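Xyloglucan-specific endo-beta-1,4-glucanase BoGH5A (PDB 3ZMR) cleaves the beta-1,4-glucan backbone of xyloglucan internally, with retention of anomeric configuration, releasing xyloglucan oligosaccharides. Local coordinates at residues R279-N282 and G283-V287; D234-L237 and E238-K242; H224-D227 and A228-E231; S379-N382 and V383-N386; R111-T114 and S115-S119. One frame throughout, in Å; residues are numbered along the deposited sequence. Where two conformers were deposited one is given.

Contact 1: residues R279-N282 and G283-V287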
loop_
_atom_site.group_PDB
_atom_site.type_symbol
_atom_site.label_atom_id
_atom_site.label_comp_id
_atom_site.label_asym_id
_atom_site.label_seq_id
_atom_site.Cartn_x
_atom_site.Cartn_y
_atom_site.Cartn_z
ATOM N N ARG A 279 -5.815 -10.344 -7.780
ATOM C CA ARG A 279 -4.578 -11.041 -8.097
ATOM C C ARG A 279 -3.557 -10.121 -8.757
ATOM O O ARG A 279 -2.370 -10.093 -8.369
ATOM C CB ARG A 279 -4.865 -12.286 -8.964
ATOM C CG ARG A 279 -3.597 -13.017 -9.399
ATOM C CD ARG A 279 -3.882 -14.400 -9.989
ATOM N NE ARG A 279 -4.959 -14.340 -10.980
ATOM C CZ ARG A 279 -4.869 -13.812 -12.194
ATOM N NH1 ARG A 279 -3.718 -13.305 -12.639
ATOM N NH2 ARG A 279 -5.945 -13.813 -12.993
ATOM N N VAL A 280 -4.010 -9.350 -9.730
ATOM C CA VAL A 280 -3.114 -8.514 -10.484
ATOM C C VAL A 280 -2.659 -7.320 -9.615
ATOM O O VAL A 280 -1.492 -6.943 -9.615
ATOM C CB VAL A 280 -3.743 -8.047 -11.813
ATOM C CG1 VAL A 280 -2.825 -7.048 -12.489
ATOM C CG2 VAL A 280 -4.011 -9.245 -12.721
ATOM N N GLN A 281 -3.573 -6.757 -8.829
ATOM C CA GLN A 281 -3.215 -5.621 -7.964
ATOM C C GLN A 281 -2.280 -6.049 -6.823
ATOM O O GLN A 281 -1.280 -5.372 -6.552
ATOM C CB GLN A 281 -4.461 -4.917 -7.446
ATOM C CG GLN A 281 -4.176 -3.744 -6.530
ATOM C CD GLN A 281 -4.174 -4.124 -5.071
ATOM O OE1 GLN A 281 -4.912 -5.009 -4.627
ATOM N NE2 GLN A 281 -3.373 -3.408 -4.312
ATOM N N ASN A 282 -2.559 -7.179 -6.180
ATOM C CA ASN A 282 -1.597 -7.727 -5.223
ATOM C C ASN A 282 -0.237 -7.976 -5.900
ATOM O O ASN A 282 0.817 -7.686 -5.321
ATOM C CB ASN A 282 -2.132 -8.998 -4.584
ATOM C CG ASN A 282 -3.081 -8.753 -3.412
ATOM O OD1 ASN A 282 -2.757 -8.025 -2.467
ATOM N ND2 ASN A 282 -4.224 -9.423 -3.443
ATOM N N GLY A 283 -0.276 -8.368 -7.177
ATOM C CA GLY A 283 0.920 -8.534 -7.959
ATOM C C GLY A 283 1.764 -7.266 -8.105
ATOM O O GLY A 283 2.989 -7.325 -8.103
ATOM N N PHE A 284 1.111 -6.120 -8.276
ATOM C CA PHE A 284 1.828 -4.820 -8.348
ATOM C C PHE A 284 2.641 -4.589 -7.070
ATOM O O PHE A 284 3.771 -4.091 -7.111
ATOM C CB PHE A 284 0.866 -3.640 -8.564
ATOM C CG PHE A 284 0.101 -3.664 -9.898
ATOM C CD1 PHE A 284 0.615 -4.259 -11.041
ATOM C CD2 PHE A 284 -1.155 -3.084 -9.986
ATOM C CE1 PHE A 284 -0.119 -4.268 -12.241
ATOM C CE2 PHE A 284 -1.876 -3.049 -11.165
ATOM C CZ PHE A 284 -1.366 -3.648 -12.301
ATOM N N ASN A 285 2.033 -4.888 -5.923
ATOM C CA ASN A 285 2.739 -4.772 -4.643
ATOM C C ASN A 285 3.990 -5.638 -4.623
ATOM O O ASN A 285 5.047 -5.209 -4.190
ATOM C CB ASN A 285 1.848 -5.123 -3.450
ATOM C CG ASN A 285 0.749 -4.111 -3.191
ATOM O OD1 ASN A 285 0.832 -2.950 -3.570
ATOM N ND2 ASN A 285 -0.288 -4.567 -2.507
ATOM N N GLN A 286 3.868 -6.848 -5.136
ATOM C CA GLN A 286 5.008 -7.759 -5.232
ATOM C C GLN A 286 6.112 -7.244 -6.177
ATOM O O GLN A 286 7.303 -7.328 -5.842
ATOM C CB GLN A 286 4.558 -9.170 -5.640
ATOM C CG GLN A 286 5.723 -10.162 -5.543
ATOM C CD GLN A 286 6.077 -10.486 -4.108
ATOM O OE1 GLN A 286 5.289 -11.112 -3.396
ATOM N NE2 GLN A 286 7.244 -10.025 -3.667
ATOM N N VAL A 287 5.721 -6.718 -7.332
ATOM C CA VAL A 287 6.665 -6.112 -8.256
ATOM C C VAL A 287 7.476 -5.014 -7.553
ATOM O O VAL A 287 8.698 -4.922 -7.679
ATOM C CB VAL A 287 5.988 -5.547 -9.517
ATOM C CG1 VAL A 287 6.982 -4.765 -10.372
ATOM C CG2 VAL A 287 5.381 -6.682 -10.339
HETATM O O HOH W 1 -1.182 -1.835 -5.368
HETATM O O HOH W 2 -0.177 -7.408 -1.942
#

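Contact 2: residues D234-L237 and E238-K242. With EDO (1,2-ethanediol), chain H.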
loop_
_atom_site.group_PDB
_atom_site.type_symbol
_atom_site.label_atom_id
_atom_site.label_comp_id
_atom_site.label_asym_id
_atom_site.label_seq_id
_atom_site.Cartn_x
_atom_site.Cartn_y
_atom_site.Cartn_z
ATOM N N ASP A 234 3.382 -4.216 -15.040
ATOM C CA ASP A 234 4.457 -4.724 -14.175
ATOM C C ASP A 234 5.806 -4.193 -14.682
ATOM O O ASP A 234 6.667 -3.799 -13.901
ATOM C CB ASP A 234 4.520 -6.263 -14.196
ATOM C CG ASP A 234 3.440 -6.951 -13.418
ATOM O OD1 ASP A 234 2.624 -6.293 -12.733
ATOM O OD2 ASP A 234 3.436 -8.223 -13.460
ATOM N N GLU A 235 6.024 -4.220 -16.006
ATOM C CA GLU A 235 7.292 -3.783 -16.585
ATOM C C GLU A 235 7.530 -2.305 -16.299
ATOM O O GLU A 235 8.633 -1.893 -15.903
ATOM C CB GLU A 235 7.282 -4.033 -18.075
ATOM C CG GLU A 235 8.442 -3.446 -18.850
ATOM C CD GLU A 235 8.329 -3.762 -20.315
ATOM O OE1 GLU A 235 8.786 -4.848 -20.724
ATOM O OE2 GLU A 235 7.732 -2.934 -21.016
ATOM N N ARG A 236 6.481 -1.491 -16.469
ATOM C CA ARG A 236 6.596 -0.058 -16.222
ATOM C C ARG A 236 6.834 0.262 -14.744
ATOM O O ARG A 236 7.673 1.094 -14.421
ATOM C CB ARG A 236 5.353 0.659 -16.735
ATOM C CG ARG A 236 5.357 2.146 -16.477
ATOM C CD ARG A 236 4.221 2.822 -17.187
ATOM N NE ARG A 236 4.169 4.240 -16.920
ATOM C CZ ARG A 236 3.313 5.061 -17.529
ATOM N NH1 ARG A 236 2.475 4.587 -18.437
ATOM N NH2 ARG A 236 3.287 6.348 -17.231
ATOM N N LEU A 237 6.061 -0.373 -13.870
ATOM C CA LEU A 237 6.181 -0.133 -12.428
ATOM C C LEU A 237 7.614 -0.478 -11.973
ATOM O O LEU A 237 8.255 0.291 -11.216
ATOM C CB LEU A 237 5.126 -0.944 -11.714
ATOM C CG LEU A 237 5.018 -0.623 -10.211
ATOM C CD1 LEU A 237 4.594 0.805 -9.920
ATOM C CD2 LEU A 237 4.076 -1.626 -9.554
ATOM N N GLU A 238 8.141 -1.599 -12.462
ATOM C CA GLU A 238 9.531 -1.970 -12.172
ATOM C C GLU A 238 10.529 -0.935 -12.681
ATOM O O GLU A 238 11.463 -0.537 -11.985
ATOM C CB GLU A 238 9.864 -3.353 -12.773
ATOM C CG GLU A 238 11.324 -3.734 -12.574
ATOM C CD GLU A 238 11.708 -5.098 -13.123
ATOM O OE1 GLU A 238 11.033 -5.604 -14.024
ATOM O OE2 GLU A 238 12.707 -5.660 -12.630
ATOM N N ALA A 239 10.351 -0.507 -13.937
ATOM C CA ALA A 239 11.314 0.411 -14.554
ATOM C C ALA A 239 11.376 1.723 -13.789
ATOM O O ALA A 239 12.450 2.294 -13.589
ATOM C CB ALA A 239 10.971 0.668 -16.007
ATOM N N MET A 240 10.216 2.175 -13.322
ATOM C CA MET A 240 10.126 3.422 -12.584
ATOM C C MET A 240 10.714 3.262 -11.196
ATOM O O MET A 240 11.592 4.040 -10.773
ATOM C CB MET A 240 8.670 3.921 -12.533
ATOM C CG MET A 240 8.117 4.304 -13.914
ATOM S SD MET A 240 6.407 4.843 -13.826
ATOM C CE MET A 240 6.598 6.453 -13.086
ATOM N N TRP A 241 10.285 2.212 -10.483
ATOM C CA TRP A 241 10.813 2.000 -9.125
ATOM C C TRP A 241 12.307 1.685 -9.068
ATOM O O TRP A 241 12.979 2.035 -8.094
ATOM C CB TRP A 241 10.025 0.948 -8.327
ATOM C CG TRP A 241 8.915 1.599 -7.552
ATOM C CD1 TRP A 241 7.565 1.495 -7.780
ATOM C CD2 TRP A 241 9.067 2.497 -6.449
ATOM N NE1 TRP A 241 6.874 2.306 -6.907
ATOM C CE2 TRP A 241 7.764 2.944 -6.086
ATOM C CE3 TRP A 241 10.172 3.033 -5.777
ATOM C CZ2 TRP A 241 7.547 3.856 -5.049
ATOM C CZ3 TRP A 241 9.944 3.909 -4.728
ATOM C CH2 TRP A 241 8.655 4.325 -4.393
ATOM N N LYS A 242 12.838 1.053 -10.118
ATOM C CA LYS A 242 14.270 0.802 -10.141
ATOM C C LYS A 242 15.053 2.129 -10.059
ATOM O O LYS A 242 16.034 2.285 -9.313
ATOM C CB LYS A 242 14.669 -0.033 -11.352
ATOM C CG LYS A 242 16.141 -0.387 -11.360
ATOM C CD LYS A 242 16.463 -1.321 -12.531
ATOM C CE LYS A 242 17.953 -1.622 -12.525
ATOM N NZ LYS A 242 18.394 -2.432 -13.685
HETATM C C1 EDO H . 2.299 1.425 -21.086
HETATM O O1 EDO H . 1.033 1.650 -21.720
HETATM C C2 EDO H . 2.066 0.932 -19.670
HETATM O O2 EDO H . 1.341 1.931 -18.950
HETATM O O HOH W 3 8.332 -6.396 -13.836
HETATM O O HOH W 4 11.065 -3.201 -16.411
#

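Contact 3: residues H224-D227 and A228-E231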
loop_
_atom_site.group_PDB
_atom_site.type_symbol
_atom_site.label_atom_id
_atom_site.label_comp_id
_atom_site.label_asym_id
_atom_site.label_seq_id
_atom_site.Cartn_x
_atom_site.Cartn_y
_atom_site.Cartn_z
ATOM N N HIS A 224 -5.461 -0.588 -14.372
ATOM C CA HIS A 224 -5.900 -1.664 -15.256
ATOM C C HIS A 224 -5.440 -3.009 -14.734
ATOM O O HIS A 224 -4.604 -3.687 -15.360
ATOM C CB HIS A 224 -5.422 -1.434 -16.681
ATOM C CG HIS A 224 -5.792 -0.089 -17.199
ATOM N ND1 HIS A 224 -7.053 0.183 -17.681
ATOM C CD2 HIS A 224 -5.114 1.083 -17.214
ATOM C CE1 HIS A 224 -7.122 1.464 -18.013
ATOM N NE2 HIS A 224 -5.959 2.033 -17.737
ATOM N N PRO A 225 -6.010 -3.432 -13.599
ATOM C CA PRO A 225 -5.519 -4.641 -12.915
ATOM C C PRO A 225 -6.159 -5.893 -13.521
ATOM O O PRO A 225 -6.986 -6.539 -12.905
ATOM C CB PRO A 225 -5.968 -4.419 -11.467
ATOM C CG PRO A 225 -7.231 -3.639 -11.605
ATOM C CD PRO A 225 -7.011 -2.728 -12.790
ATOM N N VAL A 226 -5.771 -6.171 -14.760
ATOM C CA VAL A 226 -6.293 -7.290 -15.543
ATOM C C VAL A 226 -5.122 -7.962 -16.250
ATOM O O VAL A 226 -4.100 -7.329 -16.548
ATOM C CB VAL A 226 -7.368 -6.848 -16.568
ATOM C CG1 VAL A 226 -8.599 -6.264 -15.863
ATOM C CG2 VAL A 226 -6.821 -5.861 -17.574
ATOM N N ASP A 227 -5.276 -9.251 -16.500
ATOM C CA ASP A 227 -4.215 -10.041 -17.114
ATOM C C ASP A 227 -3.776 -9.492 -18.467
ATOM O O ASP A 227 -2.608 -9.587 -18.798
ATOM C CB ASP A 227 -4.634 -11.506 -17.243
ATOM C CG ASP A 227 -4.651 -12.237 -15.905
ATOM O OD1 ASP A 227 -3.708 -12.111 -15.094
ATOM O OD2 ASP A 227 -5.617 -12.977 -15.679
ATOM N N ALA A 228 -4.697 -8.881 -19.223
ATOM C CA ALA A 228 -4.360 -8.338 -20.549
ATOM C C ALA A 228 -3.358 -7.181 -20.485
ATOM O O ALA A 228 -2.658 -6.915 -21.439
ATOM C CB ALA A 228 -5.627 -7.920 -21.292
ATOM N N ASN A 229 -3.298 -6.503 -19.343
ATOM C CA ASN A 229 -2.385 -5.368 -19.182
ATOM C C ASN A 229 -1.290 -5.598 -18.156
ATOM O O ASN A 229 -0.415 -4.748 -17.975
ATOM C CB ASN A 229 -3.168 -4.119 -18.821
ATOM C CG ASN A 229 -4.163 -3.749 -19.887
ATOM O OD1 ASN A 229 -3.822 -3.679 -21.073
ATOM N ND2 ASN A 229 -5.396 -3.520 -19.480
ATOM N N LYS A 230 -1.305 -6.766 -17.507
ATOM C CA LYS A 230 -0.374 -7.036 -16.396
ATOM C C LYS A 230 1.098 -6.943 -16.811
ATOM O O LYS A 230 1.926 -6.360 -16.087
ATOM C CB LYS A 230 -0.659 -8.403 -15.775
ATOM C CG LYS A 230 0.364 -8.885 -14.765
ATOM C CD LYS A 230 -0.075 -10.191 -14.094
ATOM C CE LYS A 230 1.068 -10.918 -13.399
ATOM N NZ LYS A 230 1.772 -10.078 -12.382
ATOM N N GLU A 231 1.446 -7.527 -17.957
ATOM C CA GLU A 231 2.845 -7.560 -18.378
ATOM C C GLU A 231 3.400 -6.134 -18.553
ATOM O O GLU A 231 4.476 -5.789 -18.043
ATOM C CB GLU A 231 3.015 -8.402 -19.658
ATOM C CG GLU A 231 4.458 -8.671 -20.051
ATOM C CD GLU A 231 4.602 -9.674 -21.185
ATOM O OE1 GLU A 231 3.778 -10.602 -21.301
ATOM O OE2 GLU A 231 5.562 -9.525 -21.955
HETATM O O HOH W 5 -0.355 -8.714 -20.049
#

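Contact 4: residues S379-N382 and V383-N386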
loop_
_atom_site.group_PDB
_atom_site.type_symbol
_atom_site.label_atom_id
_atom_site.label_comp_id
_atom_site.label_asym_id
_atom_site.label_seq_id
_atom_site.Cartn_x
_atom_site.Cartn_y
_atom_site.Cartn_z
ATOM N N SER A 379 -11.301 -0.564 13.447
ATOM C CA SER A 379 -10.960 -1.707 14.309
ATOM C C SER A 379 -10.840 -3.023 13.536
ATOM O O SER A 379 -10.156 -3.945 13.991
ATOM C CB SER A 379 -11.930 -1.842 15.472
ATOM O OG SER A 379 -13.163 -2.350 15.091
ATOM N N SER A 380 -11.483 -3.128 12.370
ATOM C CA SER A 380 -11.389 -4.335 11.534
ATOM C C SER A 380 -9.941 -4.594 11.047
ATOM O O SER A 380 -9.576 -5.701 10.695
ATOM C CB SER A 380 -12.393 -4.298 10.353
ATOM O OG SER A 380 -11.962 -3.424 9.315
ATOM N N LEU A 381 -9.124 -3.558 11.077
ATOM C CA LEU A 381 -7.689 -3.651 10.749
ATOM C C LEU A 381 -6.838 -4.330 11.817
ATOM O O LEU A 381 -5.654 -4.598 11.597
ATOM C CB LEU A 381 -7.127 -2.266 10.423
ATOM C CG LEU A 381 -7.706 -1.653 9.127
ATOM C CD1 LEU A 381 -7.405 -0.156 9.127
ATOM C CD2 LEU A 381 -7.095 -2.358 7.928
ATOM N N ASN A 382 -7.470 -4.661 12.949
ATOM C CA ASN A 382 -6.803 -5.436 14.013
ATOM C C ASN A 382 -6.245 -6.762 13.527
ATOM O O ASN A 382 -5.275 -7.257 14.073
ATOM C CB ASN A 382 -7.679 -5.574 15.291
ATOM C CG ASN A 382 -8.911 -6.475 15.173
ATOM O OD1 ASN A 382 -9.268 -7.010 14.149
ATOM N ND2 ASN A 382 -9.592 -6.630 16.322
ATOM N N VAL A 383 -6.843 -7.329 12.480
ATOM C CA VAL A 383 -6.336 -8.587 11.908
ATOM C C VAL A 383 -4.879 -8.424 11.428
ATOM O O VAL A 383 -4.061 -9.328 11.579
ATOM C CB VAL A 383 -7.259 -9.135 10.801
ATOM C CG1 VAL A 383 -7.305 -8.234 9.583
ATOM C CG2 VAL A 383 -6.828 -10.534 10.400
ATOM N N PHE A 384 -4.557 -7.257 10.874
ATOM C CA PHE A 384 -3.184 -6.956 10.487
ATOM C C PHE A 384 -2.286 -6.690 11.681
ATOM O O PHE A 384 -1.207 -7.288 11.797
ATOM C CB PHE A 384 -3.154 -5.784 9.467
ATOM C CG PHE A 384 -3.893 -6.129 8.216
ATOM C CD1 PHE A 384 -3.374 -7.048 7.339
ATOM C CD2 PHE A 384 -5.133 -5.589 7.939
ATOM C CE1 PHE A 384 -4.078 -7.458 6.223
ATOM C CE2 PHE A 384 -5.838 -5.992 6.809
ATOM C CZ PHE A 384 -5.302 -6.894 5.941
ATOM N N ILE A 385 -2.759 -5.849 12.600
ATOM C CA ILE A 385 -1.956 -5.460 13.754
ATOM C C ILE A 385 -1.563 -6.717 14.553
ATOM O O ILE A 385 -0.416 -6.884 14.956
ATOM C CB ILE A 385 -2.693 -4.428 14.642
ATOM C CG1 ILE A 385 -3.015 -3.151 13.835
ATOM C CG2 ILE A 385 -1.909 -4.117 15.920
ATOM C CD1 ILE A 385 -1.786 -2.454 13.271
ATOM N N ASN A 386 -2.534 -7.599 14.754
ATOM C CA ASN A 386 -2.302 -8.838 15.526
ATOM C C ASN A 386 -1.437 -9.862 14.783
ATOM O O ASN A 386 -0.823 -10.735 15.407
ATOM C CB ASN A 386 -3.614 -9.467 15.951
ATOM C CG ASN A 386 -4.316 -8.686 17.050
ATOM O OD1 ASN A 386 -3.667 -8.025 17.866
ATOM N ND2 ASN A 386 -5.649 -8.762 17.074
#

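Contact 5: residues R111-T114 and S115-S119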
loop_
_atom_site.group_PDB
_atom_site.type_symbol
_atom_site.label_atom_id
_atom_site.label_comp_id
_atom_site.label_asym_id
_atom_site.label_seq_id
_atom_site.Cartn_x
_atom_site.Cartn_y
_atom_site.Cartn_z
ATOM N N ARG A 111 17.973 0.808 11.724
ATOM C CA ARG A 111 17.823 0.251 13.072
ATOM C C ARG A 111 17.207 -1.137 13.030
ATOM O O ARG A 111 16.400 -1.460 12.156
ATOM C CB ARG A 111 16.972 1.164 13.928
ATOM C CG ARG A 111 17.647 2.513 14.205
ATOM C CD ARG A 111 16.645 3.493 14.792
ATOM N NE ARG A 111 15.768 3.992 13.741
ATOM C CZ ARG A 111 14.766 4.835 13.932
ATOM N NH1 ARG A 111 14.427 5.241 15.164
ATOM N NH2 ARG A 111 14.104 5.271 12.875
ATOM N N ASP A 112 17.564 -1.955 14.020
ATOM C CA ASP A 112 17.003 -3.288 14.141
ATOM C C ASP A 112 15.624 -3.205 14.811
ATOM O O ASP A 112 15.432 -3.569 15.997
ATOM C CB ASP A 112 17.931 -4.197 14.947
ATOM C CG ASP A 112 17.525 -5.646 14.876
ATOM O OD1 ASP A 112 16.717 -6.031 14.023
ATOM O OD2 ASP A 112 18.068 -6.423 15.665
ATOM N N LEU A 113 14.659 -2.732 14.020
ATOM C CA LEU A 113 13.269 -2.531 14.442
ATOM C C LEU A 113 12.339 -3.141 13.405
ATOM O O LEU A 113 12.539 -2.934 12.208
ATOM C CB LEU A 113 12.971 -1.031 14.551
ATOM C CG LEU A 113 13.731 -0.234 15.612
ATOM C CD1 LEU A 113 13.448 1.242 15.449
ATOM C CD2 LEU A 113 13.341 -0.739 17.002
ATOM N N THR A 114 11.327 -3.871 13.853
ATOM C CA THR A 114 10.281 -4.319 12.952
ATOM C C THR A 114 9.495 -3.091 12.460
ATOM O O THR A 114 9.528 -2.038 13.087
ATOM C CB THR A 114 9.303 -5.285 13.601
ATOM O OG1 THR A 114 8.634 -4.573 14.638
ATOM C CG2 THR A 114 10.018 -6.509 14.156
ATOM N N SER A 115 8.807 -3.239 11.332
ATOM C CA SER A 115 7.910 -2.176 10.879
ATOM C C SER A 115 6.909 -1.823 11.981
ATOM O O SER A 115 6.561 -0.655 12.166
ATOM C CB SER A 115 7.248 -2.528 9.572
ATOM O OG SER A 115 8.208 -2.527 8.539
ATOM N N MET A 116 6.411 -2.833 12.700
ATOM C CA MET A 116 5.483 -2.545 13.801
ATOM C C MET A 116 6.116 -1.595 14.841
ATOM O O MET A 116 5.486 -0.644 15.333
ATOM C CB MET A 116 4.976 -3.843 14.448
ATOM C CG MET A 116 3.917 -3.603 15.516
ATOM S SD MET A 116 2.383 -2.824 14.914
ATOM C CE MET A 116 1.734 -4.190 14.032
ATOM N N GLN A 117 7.355 -1.885 15.227
ATOM C CA GLN A 117 8.070 -1.052 16.211
ATOM C C GLN A 117 8.309 0.346 15.653
ATOM O O GLN A 117 8.160 1.339 16.340
ATOM C CB GLN A 117 9.401 -1.699 16.589
ATOM C CG GLN A 117 9.265 -2.930 17.476
ATOM C CD GLN A 117 10.595 -3.593 17.739
ATOM O OE1 GLN A 117 11.264 -3.997 16.807
ATOM N NE2 GLN A 117 11.002 -3.659 19.012
ATOM N N LEU A 118 8.649 0.418 14.369
ATOM C CA LEU A 118 8.865 1.707 13.728
ATOM C C LEU A 118 7.562 2.495 13.752
ATOM O O LEU A 118 7.579 3.718 13.979
ATOM C CB LEU A 118 9.384 1.535 12.305
ATOM C CG LEU A 118 10.097 2.773 11.760
ATOM C CD1 LEU A 118 11.533 2.853 12.234
ATOM C CD2 LEU A 118 10.055 2.807 10.232
ATOM N N SER A 119 6.442 1.811 13.521
ATOM C CA SER A 119 5.136 2.490 13.461
ATOM C C SER A 119 4.824 3.200 14.780
ATOM O O SER A 119 4.248 4.284 14.784
ATOM C CB SER A 119 4.006 1.541 13.040
ATOM O OG SER A 119 3.588 0.711 14.087
HETATM O O HOH W 6 13.330 -5.706 16.689
#

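Contact 1: residues R279-N282 and G283-V287
Val280 and Phe284, one helical turn apart, make the apolar part of this contact: CG1 of Val280 lies 3.7 Å from CZ of Phe284. The methyl reaches the ring because it stands anti to the backbone N (chi1 174°) and so leans forward along the helix. Closer to the backbone, the carbonyl oxygen of Val280 sits over one face of the Phe284 ring, displaced toward the rim, while accepting the hydrogen bond of Phe284 N at 3.0 Å.

The polar side of the same turns is built from three amides. Gln281 and Asn285 have planes 89° apart and their nitrogens, NE2 and ND2, stay 3.8 Å from each other; a water joins them instead, accepting from Gln281 NE2 at 2.9 Å and donating to Asn285 OD1. A second water donates to Asn282 OD1 at 2.7 Å and accepts from Asn285 ND2, so both ends of the Asn285 amide are engaged.

Outside the turn, Gln307 O accepts from both Gln281 NE2 and Asn285 ND2, and Asn282 binds His319 O and Thr321 N. The Phe284 ring packs on Leu222 and Leu233. With Phe284 cut back to an alanine, a gap is likely to open beside Val280, and Leu222 and Leu233 would lose their aromatic partner.

With Val280 and Phe284 turned to helix 227-248 and the amides of Gln281 and Asn285 bonded to Gln307 of strand 304-307, these turns belong to an outer helix of the (beta/alpha)8 barrel, helix 275-293, which links strands 255-258 and 304-307.

Contact 2: residues D234-L237 and E238-K242
Arg236 and Met240 lie side by side and point the same way, the sulfur SD of Met240 meeting the guanidinium edge in its plane, 3.9 Å from NE of Arg236. The arginine chain is extended from CG to NE (chi2 171°, chi3 178°), which carries it past the thioether.

The apolar pair, Leu237 and Trp241, follows the same spacing: Leu237 CD1 touches the indole at its edge, 3.7 Å from Trp241 CD1. The two side chains lie alongside each other, pointing the same way, and the Trp241 ring also meets Phe257 and Phe288, with NE1 bound to Gly259 O.

Among polar contacts, four backbone bonds of the i to i+4 kind hold the turns, that of Trp241 N to Leu237 O measuring 2.9 Å. Glu238 OE1 takes a water at 2.8 Å and, weakly, a second one that also donates to Glu235 O, while Glu238 OE2 binds Tyr99 OH.

The guanidinium end has further partners: Arg236 NH1 donates to O2 of an ethanediol, probably from the crystallisation liquor, at 2.9 Å, NH2 to Ser178 OG, and the group makes a cation-pi contact with Trp221. A leucine in place of Arg236 would probably leave Ser178 and the Trp221 ring without their cationic mate.

Pairs four residues apart, on successive turns, are what any alpha helix brings together; here it is 227-248, an outer helix of the (beta/alpha)8 barrel leading from strand 210-214 to strand 255-258.

Contact 3: residues H224-D227 and A228-E231
Asn229 lays its amide against Val226 and His224: in the conformer described, one of two, ND2 is 3.3 Å from CG2 of Val226 and 3.5 Å from CB of His224. The Val226 methyl occupies the crowded position between backbone N and carbonyl carbon, since chi1 is -63° and CG1 takes the place anti to the carbonyl. Asn229 and Val226 point the same way, whereas the amide and the His224 imidazole are turned 76° apart, so no stacking results. As Asn229 has a second conformer, these side-chain approaches are less secure than the backbone geometry.

That backbone geometry is irregular at the start of the helix. Asn229 N donates to Val226 O at 3.0 Å, approaching from above the carbonyl plane, 51° out of it. Lys230 N makes a weak bond to Asp227 O. A water completes the turn, donating to Asp227 O at 2.7 Å and accepting from Glu231 N at 3.0 Å, so it bridges an i to i+4 pair.

Asp227 and Lys230 carry opposite charges that do not meet, OD1 of Asp227 being 6.4 Å from NZ of Lys230. Each has another mate: Asp227 is salt-bridged to Arg279, Lys230 to Asp234. Glu276 accepts from the backbone N of Asp227, which ties the entry to helix 275-293.

Before it, Val226 N reaches back to His224 O, making an inverse gamma turn centred on Pro225. It brings the loop after strand 210-214, on the substrate-binding side of the (beta/alpha)8 barrel, into helix 227-248.

Contact 4: residues S379-N382 and V383-N386
Leu381 and Phe384 both hold CG anti to the carbonyl carbon (chi1 -67° and -61°), and this sends the two side chains off the same turn to meet with Leu381 CD2 at 3.8 Å from Phe384 CD2. The methyl approaches the ring at a slant. Val383 turns the other way: its CG1 lies between backbone N and carbonyl carbon (chi1 66°), where it rests over one face of the Phe384 ring, offset toward the rim, and 3.6 Å from the carbonyl oxygen of Ser380.

The backbone supplies the polar links. Leu381 O accepts from Phe384 N at 3.0 Å, with the donor well above the carbonyl plane, and more weakly from Ile385 N, so one oxygen serves both a short and a longer turn. The regular helical bond follows: Asn386 N donates to Asn382 O at 2.8 Å. The side chain of Asn386 curls toward the same oxygen, but its ND2 stands 3.4 Å from Asn382 O at too poor an angle to bond.

Upstream, Asn382 N donates to Ser379 O at 3.0 Å, closing a type I beta turn, and Ser380 OG binds Thr377 O of the preceding helix.

The turn thus joins helix 371-379 to the short helix 382-386. Leu381 and Phe384 face helix 313-319, on Val313 and Ala316 respectively, and both press on Val391 of barrel strand 391-396, which Ile385 also touches; Leu432, just ahead of the final barrel strand 433-436, packs on Leu381 and Ile385.

Contact 5: residues R111-T114 and S115-S119
The Thr114 and Gln117 side chains cross at a slant, and the two residues exchange two hydrogen bonds. Gln117 N donates to Thr114 OG1 at 3.0 Å, and Thr114 N donates to Gln117 OE1, likewise at 3.0 Å, arriving in the carbonyl plane on a lone pair with an N-H...O angle of 162°. The reciprocal pair is a capping box with Thr114 as N-cap, made possible by a threonine chi1 of 64° that sets OG1 between backbone N and carbonyl carbon. A water also donates to Gln117 OE1, at 2.7 Å, and to Asp112 O.

Leu113 crosses Gln117 and Leu118 at about right angles, its CD1 reaching Leu118 CD1 at 4.1 Å. That same Leu113 methyl lies over one face of the Arg111 guanidinium, offset toward the rim, and Arg111 NH2 meets Leu118 CD1 at 3.6 Å, again crosswise. The charged end is held by Asp253 and Tyr210.

Helix 115-122, opened by this cap, lies at the N-terminal ends of the barrel strands: Ser115 binds His303, just before strand 304-307, and pairs with Asn329 ahead of strand 331-337, whose Phe332 packs on Ser115 and Ser119.

Along the chain the order is contact 5, contact 3, contact 2, contact 1, contact 4. Contacts 3 and 2 follow each other on helix 227-248, their centres about 14 Å apart, and contact 1 on helix 275-293 packs against both: the Arg279-Asp227 salt bridge ties it to contact 3, and Phe284 and Val287 press on Asp234 of contact 2. These three form one patch of adjacent outer helices of the (beta/alpha)8 barrel. Contacts 4 and 5 lie elsewhere, about 17 Å apart between centres and touching through Met116 and Ile385. With the centres of contacts 3 and 5 about 34 Å apart, the set spans the catalytic barrel from its substrate side to the opposite strand ends.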